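Local coordinates for putative mandelate racemase (Salmonella typhimurium, PDB 2O56), which is a magnesium-binding member of the enolase superfamily whose precise reaction is unknown, and probably acts as a hydro-lyase, that is, a dehydratase, at residues R131-Q136 with I243-E248; D169-D174 with A206-A211. All blocks are in the same frame, centred on the assembly; numbering follows the deposited sequence.

Interaction 1: R131-Q136 with I243-E248; sequences RTYASQ and IFYYEE. With MG (magnesium ion), chain I.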
ATOM      1  N   ARG A 131     -34.602   6.679 -19.760  1.00 28.91           N
ATOM      2  CA  ARG A 131     -34.116   5.766 -20.815  1.00 28.93           C
ATOM      3  C   ARG A 131     -34.108   4.299 -20.383  1.00 36.56           C
ATOM      4  O   ARG A 131     -33.714   3.983 -19.262  1.00 28.20           O
ATOM      5  CB  ARG A 131     -32.710   6.163 -21.259  1.00 28.75           C
ATOM      6  CG  ARG A 131     -32.210   5.349 -22.449  1.00 27.62           C
ATOM      7  CD  ARG A 131     -30.748   5.593 -22.745  1.00 28.31           C
ATOM      8  NE  ARG A 131     -30.303   4.756 -23.870  1.00 35.24           N
ATOM      9  CZ  ARG A 131     -29.038   4.428 -24.096  1.00 38.53           C
ATOM     10  NH1 ARG A 131     -28.090   4.871 -23.269  1.00 25.06           N
ATOM     11  NH2 ARG A 131     -28.722   3.660 -25.140  1.00 29.52           N
ATOM     12  N   THR A 132     -34.522   3.402 -21.276  1.00 24.54           N
ATOM     13  CA  THR A 132     -34.741   2.010 -20.888  1.00 29.14           C
ATOM     14  C   THR A 132     -34.001   1.070 -21.834  1.00 30.71           C
ATOM     15  O   THR A 132     -33.815   1.382 -23.014  1.00 31.80           O
ATOM     16  CB  THR A 132     -36.255   1.694 -20.804  1.00 31.78           C
ATOM     17  OG1 THR A 132     -36.870   2.615 -19.897  1.00 44.54           O
ATOM     18  CG2 THR A 132     -36.499   0.321 -20.292  1.00 34.83           C
ATOM     19  N   TYR A 133     -33.544  -0.063 -21.314  1.00 29.04           N
ATOM     20  CA  TYR A 133     -33.102  -1.151 -22.180  1.00 26.75           C
ATOM     21  C   TYR A 133     -34.001  -2.380 -22.106  1.00 28.14           C
ATOM     22  O   TYR A 133     -34.686  -2.598 -21.108  1.00 27.13           O
ATOM     23  CB  TYR A 133     -31.630  -1.508 -21.961  1.00 26.68           C
ATOM     24  CG  TYR A 133     -31.243  -2.151 -20.634  1.00 27.18           C
ATOM     25  CD1 TYR A 133     -31.408  -3.520 -20.417  1.00 27.80           C
ATOM     26  CD2 TYR A 133     -30.659  -1.394 -19.622  1.00 25.35           C
ATOM     27  CE1 TYR A 133     -31.023  -4.121 -19.198  1.00 24.69           C
ATOM     28  CE2 TYR A 133     -30.267  -1.982 -18.401  1.00 26.91           C
ATOM     29  CZ  TYR A 133     -30.447  -3.350 -18.209  1.00 29.17           C
ATOM     30  OH  TYR A 133     -30.068  -3.951 -17.023  1.00 28.39           O
ATOM     31  N   ALA A 134     -33.998  -3.160 -23.186  1.00 28.62           N
ATOM     32  CA  ALA A 134     -34.686  -4.446 -23.238  1.00 29.79           C
ATOM     33  C   ALA A 134     -33.779  -5.498 -22.618  1.00 27.26           C
ATOM     34  O   ALA A 134     -32.691  -5.759 -23.130  1.00 30.17           O
ATOM     35  CB  ALA A 134     -34.982  -4.819 -24.697  1.00 28.66           C
ATOM     36  N   SER A 135     -34.215  -6.082 -21.505  1.00 26.74           N
ATOM     37  CA  SER A 135     -33.323  -6.910 -20.669  1.00 27.60           C
ATOM     38  C   SER A 135     -33.522  -8.396 -20.976  1.00 35.50           C
ATOM     39  O   SER A 135     -34.646  -8.834 -21.225  1.00 40.29           O
ATOM     40  CB  SER A 135     -33.611  -6.669 -19.183  1.00 31.87           C
ATOM     41  OG  SER A 135     -32.589  -7.231 -18.357  1.00 29.78           O
ATOM     42  N   GLN A 136     -32.420  -9.152 -20.953  1.00 30.60           N
ATOM     43  CA  GLN A 136     -32.407 -10.618 -21.077  1.00 33.55           C
ATOM     44  C   GLN A 136     -32.948 -11.217 -22.390  1.00 31.02           C
ATOM     45  O   GLN A 136     -33.826 -12.084 -22.380  1.00 31.87           O
ATOM     46  CB  GLN A 136     -32.993 -11.324 -19.839  1.00 35.83           C
ATOM     47  CG  GLN A 136     -32.599 -10.726 -18.467  1.00 38.31           C
ATOM     48  CD  GLN A 136     -31.120 -10.914 -18.068  1.00 45.77           C
ATOM     49  OE1 GLN A 136     -30.296 -11.401 -18.842  1.00 59.73           O
ATOM     50  NE2 GLN A 136     -30.792 -10.511 -16.844  1.00 46.68           N
ATOM     51  N   ILE A 243     -18.980  -2.920 -26.065  1.00 29.33           N
ATOM     52  CA  ILE A 243     -19.904  -3.269 -24.961  1.00 26.47           C
ATOM     53  C   ILE A 243     -20.133  -2.100 -23.973  1.00 30.37           C
ATOM     54  O   ILE A 243     -19.169  -1.471 -23.505  1.00 26.97           O
ATOM     55  CB  ILE A 243     -19.404  -4.575 -24.259  1.00 30.64           C
ATOM     56  CG1 ILE A 243     -19.290  -5.695 -25.293  1.00 26.43           C
ATOM     57  CG2 ILE A 243     -20.329  -5.031 -23.107  1.00 23.57           C
ATOM     58  CD1 ILE A 243     -20.666  -6.122 -25.888  1.00 27.70           C
ATOM     59  N   PHE A 244     -21.408  -1.805 -23.679  1.00 28.72           N
ATOM     60  CA  PHE A 244     -21.816  -0.610 -22.890  1.00 24.07           C
ATOM     61  C   PHE A 244     -21.363  -0.768 -21.431  1.00 29.92           C
ATOM     62  O   PHE A 244     -20.659   0.083 -20.882  1.00 28.04           O
ATOM     63  CB  PHE A 244     -23.339  -0.496 -22.907  1.00 16.93           C
ATOM     64  CG  PHE A 244     -23.875   0.837 -22.506  1.00 22.96           C
ATOM     65  CD1 PHE A 244     -23.401   2.010 -23.080  1.00 33.91           C
ATOM     66  CD2 PHE A 244     -24.918   0.915 -21.586  1.00 30.63           C
ATOM     67  CE1 PHE A 244     -23.936   3.238 -22.708  1.00 32.98           C
ATOM     68  CE2 PHE A 244     -25.465   2.147 -21.214  1.00 29.55           C
ATOM     69  CZ  PHE A 244     -24.958   3.302 -21.765  1.00 26.26           C
ATOM     70  N   TYR A 245     -21.792  -1.857 -20.813  1.00 25.02           N
ATOM     71  CA  TYR A 245     -21.064  -2.391 -19.670  1.00 24.60           C
ATOM     72  C   TYR A 245     -21.194  -3.893 -19.507  1.00 25.77           C
ATOM     73  O   TYR A 245     -21.974  -4.535 -20.202  1.00 27.55           O
ATOM     74  CB  TYR A 245     -21.420  -1.620 -18.401  1.00 19.90           C
ATOM     75  CG  TYR A 245     -22.901  -1.386 -18.125  1.00 18.58           C
ATOM     76  CD1 TYR A 245     -23.668  -2.341 -17.469  1.00 25.62           C
ATOM     77  CD2 TYR A 245     -23.514  -0.173 -18.464  1.00 23.48           C
ATOM     78  CE1 TYR A 245     -25.005  -2.114 -17.181  1.00 26.05           C
ATOM     79  CE2 TYR A 245     -24.856   0.059 -18.173  1.00 22.34           C
ATOM     80  CZ  TYR A 245     -25.591  -0.919 -17.546  1.00 22.80           C
ATOM     81  OH  TYR A 245     -26.912  -0.694 -17.243  1.00 28.34           O
ATOM     82  N   TYR A 246     -20.403  -4.454 -18.588  1.00 24.84           N
ATOM     83  CA  TYR A 246     -20.221  -5.890 -18.457  1.00 20.76           C
ATOM     84  C   TYR A 246     -20.717  -6.231 -17.051  1.00 25.52           C
ATOM     85  O   TYR A 246     -20.099  -5.810 -16.088  1.00 24.07           O
ATOM     86  CB  TYR A 246     -18.718  -6.173 -18.535  1.00 22.24           C
ATOM     87  CG  TYR A 246     -18.293  -7.631 -18.666  1.00 26.41           C
ATOM     88  CD1 TYR A 246     -19.116  -8.574 -19.277  1.00 27.73           C
ATOM     89  CD2 TYR A 246     -17.043  -8.052 -18.189  1.00 28.23           C
ATOM     90  CE1 TYR A 246     -18.713  -9.896 -19.411  1.00 24.30           C
ATOM     91  CE2 TYR A 246     -16.625  -9.385 -18.320  1.00 22.97           C
ATOM     92  CZ  TYR A 246     -17.464 -10.296 -18.928  1.00 24.16           C
ATOM     93  OH  TYR A 246     -17.067 -11.599 -19.051  1.00 23.89           O
ATOM     94  N   GLU A 247     -21.824  -6.969 -16.939  1.00 22.35           N
ATOM     95  CA  GLU A 247     -22.611  -7.034 -15.701  1.00 22.80           C
ATOM     96  C   GLU A 247     -22.353  -8.318 -14.907  1.00 23.91           C
ATOM     97  O   GLU A 247     -22.392  -9.427 -15.448  1.00 22.97           O
ATOM     98  CB  GLU A 247     -24.128  -6.897 -15.995  1.00 21.39           C
ATOM     99  CG  GLU A 247     -24.987  -7.129 -14.776  1.00 25.78           C
ATOM    100  CD  GLU A 247     -26.454  -6.832 -14.986  1.00 35.46           C
ATOM    101  OE1 GLU A 247     -26.810  -6.020 -15.872  1.00 40.72           O
ATOM    102  OE2 GLU A 247     -27.265  -7.423 -14.250  1.00 39.72           O
ATOM    103  N   GLU A 248     -22.092  -8.160 -13.614  1.00 26.26           N
ATOM    104  CA  GLU A 248     -21.812  -9.288 -12.733  1.00 21.05           C
ATOM    105  C   GLU A 248     -20.869 -10.355 -13.296  1.00 20.51           C
ATOM    106  O   GLU A 248     -21.223 -11.538 -13.311  1.00 25.37           O
ATOM    107  CB  GLU A 248     -23.137  -9.952 -12.311  1.00 31.18           C
ATOM    108  CG  GLU A 248     -23.942  -9.136 -11.307  1.00 31.24           C
ATOM    109  CD  GLU A 248     -24.835  -9.998 -10.453  1.00 40.80           C
ATOM    110  OE1 GLU A 248     -25.741 -10.624 -11.023  1.00 37.57           O
ATOM    111  OE2 GLU A 248     -24.633 -10.055  -9.216  1.00 37.43           O
TER
HETATM  112 MG    MG I2001     -28.539  -9.110 -13.632  1.00 38.11          MG
HETATM  113  O   HOH W   1     -30.644  -8.472 -13.934  1.00 49.56           O
HETATM  114  O   HOH W   2     -26.635 -10.509 -13.165  1.00 40.13           O
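The magnesium site of the enolase-superfamily barrel forms one end of this contact, where Tyr133 approaches Glu247, a ligand of the metal. The phenol OH of Tyr133 lies 4.0 Å from OE1 of Glu247, with ring and carboxylate planes 70° apart. Glu247 divides its carboxylate between two jobs: OE2 binds magnesium at 2.2 Å, while OE1 is held in a salt bridge by Lys172, whose NZ also hydrogen-bonds to the Tyr133 hydroxyl. Its extended chain, with CG anti to the backbone N (chi1 173°), carries the carboxylate from the strand to the metal. Glu221, Glu273 and two waters complete the observed coordination, water 1 at 2.2 Å and water 2 at 2.4 Å from the magnesium. Farther from the metal, the hydroxyl end of Tyr245 meets the Tyr133 ring, OH to CE2 at 3.8 Å, the two side chains crossing at about a right angle. Both phenol hydroxyls hydrogen-bond to OE1 of Gln321, so one amide oxygen joins the buried tyrosines. At the other end NH1 of Arg131 touches CZ of Phe244 at 3.8 Å, guanidinium and ring planes 74° apart. The arginine is stretched out, and salt bridges from NE to Asp169 and from NH2 to Asp217 tie down its guanidinium. Pro192 and Thr194 of a second subunit pack on this end. Strand 130-135 is hydrogen-bonded to strands 170-173 and 347-350, whereas strand 246-247 runs parallel between strands 217-221 and 269-271; the contact therefore spans the barrel interior by side chains alone, with Ile219 of strand 217-221 touching both tyrosines.

Interaction 2: D169-D174 with A206-A211; sequences DAIKVD and AAIRDA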
ATOM      1  N   ASP A 169     -33.202   1.623 -27.671  1.00 30.72           N
ATOM      2  CA  ASP A 169     -31.868   1.831 -28.218  1.00 29.64           C
ATOM      3  C   ASP A 169     -30.769   1.182 -27.369  1.00 31.82           C
ATOM      4  O   ASP A 169     -29.600   1.537 -27.469  1.00 34.17           O
ATOM      5  CB  ASP A 169     -31.585   3.323 -28.500  1.00 32.45           C
ATOM      6  CG  ASP A 169     -31.547   4.177 -27.237  1.00 40.18           C
ATOM      7  OD1 ASP A 169     -31.750   3.648 -26.128  1.00 37.89           O
ATOM      8  OD2 ASP A 169     -31.311   5.395 -27.359  1.00 37.67           O
ATOM      9  N   ALA A 170     -31.163   0.227 -26.537  1.00 29.73           N
ATOM     10  CA  ALA A 170     -30.202  -0.575 -25.801  1.00 29.15           C
ATOM     11  C   ALA A 170     -30.827  -1.884 -25.378  1.00 26.27           C
ATOM     12  O   ALA A 170     -32.045  -1.969 -25.139  1.00 28.93           O
ATOM     13  CB  ALA A 170     -29.677   0.185 -24.589  1.00 29.74           C
ATOM     14  N   ILE A 171     -29.978  -2.906 -25.312  1.00 26.08           N
ATOM     15  CA  ILE A 171     -30.389  -4.252 -24.987  1.00 21.95           C
ATOM     16  C   ILE A 171     -29.361  -4.841 -24.017  1.00 28.44           C
ATOM     17  O   ILE A 171     -28.195  -4.444 -24.016  1.00 27.36           O
ATOM     18  CB  ILE A 171     -30.523  -5.148 -26.267  1.00 33.03           C
ATOM     19  CG1 ILE A 171     -29.182  -5.336 -26.979  1.00 31.18           C
ATOM     20  CG2 ILE A 171     -31.544  -4.546 -27.267  1.00 25.74           C
ATOM     21  CD1 ILE A 171     -28.460  -6.638 -26.627  1.00 34.07           C
ATOM     22  N   LYS A 172     -29.808  -5.779 -23.192  1.00 29.34           N
ATOM     23  CA  LYS A 172     -28.895  -6.628 -22.435  1.00 28.40           C
ATOM     24  C   LYS A 172     -29.151  -8.113 -22.686  1.00 28.26           C
ATOM     25  O   LYS A 172     -30.291  -8.539 -22.870  1.00 32.17           O
ATOM     26  CB  LYS A 172     -29.023  -6.344 -20.946  1.00 21.12           C
ATOM     27  CG  LYS A 172     -28.153  -7.257 -20.065  1.00 25.06           C
ATOM     28  CD  LYS A 172     -28.230  -6.802 -18.625  1.00 20.30           C
ATOM     29  CE  LYS A 172     -29.303  -7.525 -17.849  1.00 26.42           C
ATOM     30  NZ  LYS A 172     -29.386  -6.884 -16.472  1.00 26.65           N
ATOM     31  N   VAL A 173     -28.081  -8.897 -22.662  1.00 26.07           N
ATOM     32  CA  VAL A 173     -28.168 -10.287 -23.045  1.00 28.35           C
ATOM     33  C   VAL A 173     -27.057 -11.089 -22.395  1.00 24.33           C
ATOM     34  O   VAL A 173     -25.900 -10.648 -22.349  1.00 27.87           O
ATOM     35  CB  VAL A 173     -28.103 -10.417 -24.593  1.00 25.31           C
ATOM     36  CG1 VAL A 173     -26.779  -9.877 -25.140  1.00 27.04           C
ATOM     37  CG2 VAL A 173     -28.374 -11.840 -25.025  1.00 28.30           C
ATOM     38  N   ASP A 174     -27.413 -12.260 -21.871  1.00 25.01           N
ATOM     39  CA  ASP A 174     -26.441 -13.276 -21.484  1.00 25.65           C
ATOM     40  C   ASP A 174     -26.336 -14.277 -22.627  1.00 29.58           C
ATOM     41  O   ASP A 174     -27.216 -15.117 -22.792  1.00 27.18           O
ATOM     42  CB  ASP A 174     -26.920 -13.977 -20.197  1.00 27.83           C
ATOM     43  CG  ASP A 174     -25.913 -14.985 -19.642  1.00 34.39           C
ATOM     44  OD1 ASP A 174     -25.024 -15.467 -20.383  1.00 36.31           O
ATOM     45  OD2 ASP A 174     -26.032 -15.311 -18.434  1.00 34.48           O
ATOM     46  N   ALA A 206     -21.774 -11.075 -31.420  1.00 33.86           N
ATOM     47  CA  ALA A 206     -21.307 -10.364 -32.610  1.00 30.78           C
ATOM     48  C   ALA A 206     -22.426 -10.275 -33.651  1.00 36.12           C
ATOM     49  O   ALA A 206     -22.502  -9.303 -34.416  1.00 32.73           O
ATOM     50  CB  ALA A 206     -20.069 -11.066 -33.201  1.00 27.30           C
ATOM     51  N   ALA A 207     -23.288 -11.293 -33.669  1.00 37.48           N
ATOM     52  CA  ALA A 207     -24.531 -11.294 -34.461  1.00 34.76           C
ATOM     53  C   ALA A 207     -25.458 -10.138 -34.083  1.00 38.23           C
ATOM     54  O   ALA A 207     -25.978  -9.435 -34.943  1.00 33.78           O
ATOM     55  CB  ALA A 207     -25.259 -12.639 -34.292  1.00 32.12           C
ATOM     56  N   ILE A 208     -25.658  -9.932 -32.788  1.00 30.22           N
ATOM     57  CA  ILE A 208     -26.422  -8.768 -32.325  1.00 29.55           C
ATOM     58  C   ILE A 208     -25.805  -7.452 -32.813  1.00 32.41           C
ATOM     59  O   ILE A 208     -26.502  -6.638 -33.423  1.00 36.61           O
ATOM     60  CB  ILE A 208     -26.611  -8.751 -30.782  1.00 30.04           C
ATOM     61  CG1 ILE A 208     -27.403  -9.975 -30.338  1.00 27.77           C
ATOM     62  CG2 ILE A 208     -27.324  -7.469 -30.354  1.00 31.67           C
ATOM     63  CD1 ILE A 208     -27.399 -10.203 -28.827  1.00 33.79           C
ATOM     64  N   ARG A 209     -24.506  -7.258 -32.584  1.00 30.93           N
ATOM     65  CA  ARG A 209     -23.844  -5.995 -32.949  1.00 32.34           C
ATOM     66  C   ARG A 209     -23.918  -5.717 -34.460  1.00 32.44           C
ATOM     67  O   ARG A 209     -24.091  -4.565 -34.890  1.00 32.18           O
ATOM     68  CB  ARG A 209     -22.384  -5.974 -32.454  1.00 27.74           C
ATOM     69  CG  ARG A 209     -21.515  -4.789 -32.949  1.00 29.11           C
ATOM     70  CD  ARG A 209     -22.078  -3.407 -32.570  1.00 35.92           C
ATOM     71  NE  ARG A 209     -21.885  -3.105 -31.148  1.00 29.30           N
ATOM     72  CZ  ARG A 209     -22.730  -2.411 -30.397  1.00 32.40           C
ATOM     73  NH1 ARG A 209     -23.856  -1.927 -30.911  1.00 26.54           N
ATOM     74  NH2 ARG A 209     -22.447  -2.206 -29.107  1.00 28.73           N
ATOM     75  N   ASP A 210     -23.786  -6.779 -35.252  1.00 36.25           N
ATOM     76  CA  ASP A 210     -23.915  -6.695 -36.713  1.00 39.31           C
ATOM     77  C   ASP A 210     -25.323  -6.279 -37.136  1.00 41.08           C
ATOM     78  O   ASP A 210     -25.491  -5.475 -38.054  1.00 46.45           O
ATOM     79  CB  ASP A 210     -23.551  -8.042 -37.346  1.00 37.21           C
ATOM     80  CG  ASP A 210     -22.051  -8.294 -37.350  1.00 55.98           C
ATOM     81  OD1 ASP A 210     -21.284  -7.303 -37.291  1.00 65.77           O
ATOM     82  OD2 ASP A 210     -21.642  -9.481 -37.411  1.00 72.46           O
ATOM     83  N   ALA A 211     -26.323  -6.827 -36.452  1.00 36.19           N
ATOM     84  CA  ALA A 211     -27.716  -6.517 -36.723  1.00 38.06           C
ATOM     85  C   ALA A 211     -28.105  -5.087 -36.343  1.00 43.78           C
ATOM     86  O   ALA A 211     -28.735  -4.387 -37.133  1.00 35.90           O
ATOM     87  CB  ALA A 211     -28.631  -7.521 -36.042  1.00 35.35           C
TER
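Ile208 projects from helix 195-212 toward strand 170-173 and meets two of its side chains, Ile171 and Val173, each tip to tip. Its two branches share the work: CD1 reaches CG1 of Val173 at 3.8 Å, and CG2 reaches CD1 of Ile171 at 4.0 Å. In Ile208 CG1 stands anti to the carbonyl carbon (chi1 -62°) and the chain is then extended (chi2 168°), which sends CD1 to the valine while CG2 is left for the isoleucine. The strand residues that meet it are two apart, so both point to the helix, while Lys172 between them points away from the helix, and its NZ pairs with Glu247 and Glu348 inside the barrel. All three touching residues are buried and the contact is wholly apolar, but it is small, 107 Å² in all, and the backbones stay well apart: the CA atoms of Ile171 and Ile208 are 9.5 Å from each other. The outer side of the helix is looser. Asp210 is exposed to solvent, and Ala206 and Ala207 are partly so; none of them approaches the strand. Arg209 stands out from the helix, its NE hydrogen-bonded to the carbonyl O of Leu241 and its NH1 to those of Gly213 and Val216. This is the alpha-on-beta packing of a TIM-type barrel, with a helix laid over the outer face of the strands. Helix 195-212 follows strand 170-173 in the chain and leads into the adjacent parallel strand 217-221, whose Ile218 also touches Ile208. Ala160 and Tyr156 of helix 153-165 extend the apolar layer, touching Ile208 and Val173 respectively.

In the fold
Strand 170-173 brings the two interactions together, their centres 10 Å apart. Its outward residues serve interaction 2, whereas Lys172, facing inward, crosses to interaction 1 and places NZ 2.8 Å from OE1 of Glu247 in a salt bridge. The backbones also join: Lys172 N lies 2.9 Å from Ala134 O, a probable hydrogen bond between neighbouring strands. Interaction 1 thus reaches the magnesium directly, while interaction 2 is set back on the outside of the barrel, with the Val173 side chain about 11 Å from the metal and about 6 Å from that of the metal ligand Glu221. Strand 170-173 thus presents one face to the metal site and the other to helix 195-212.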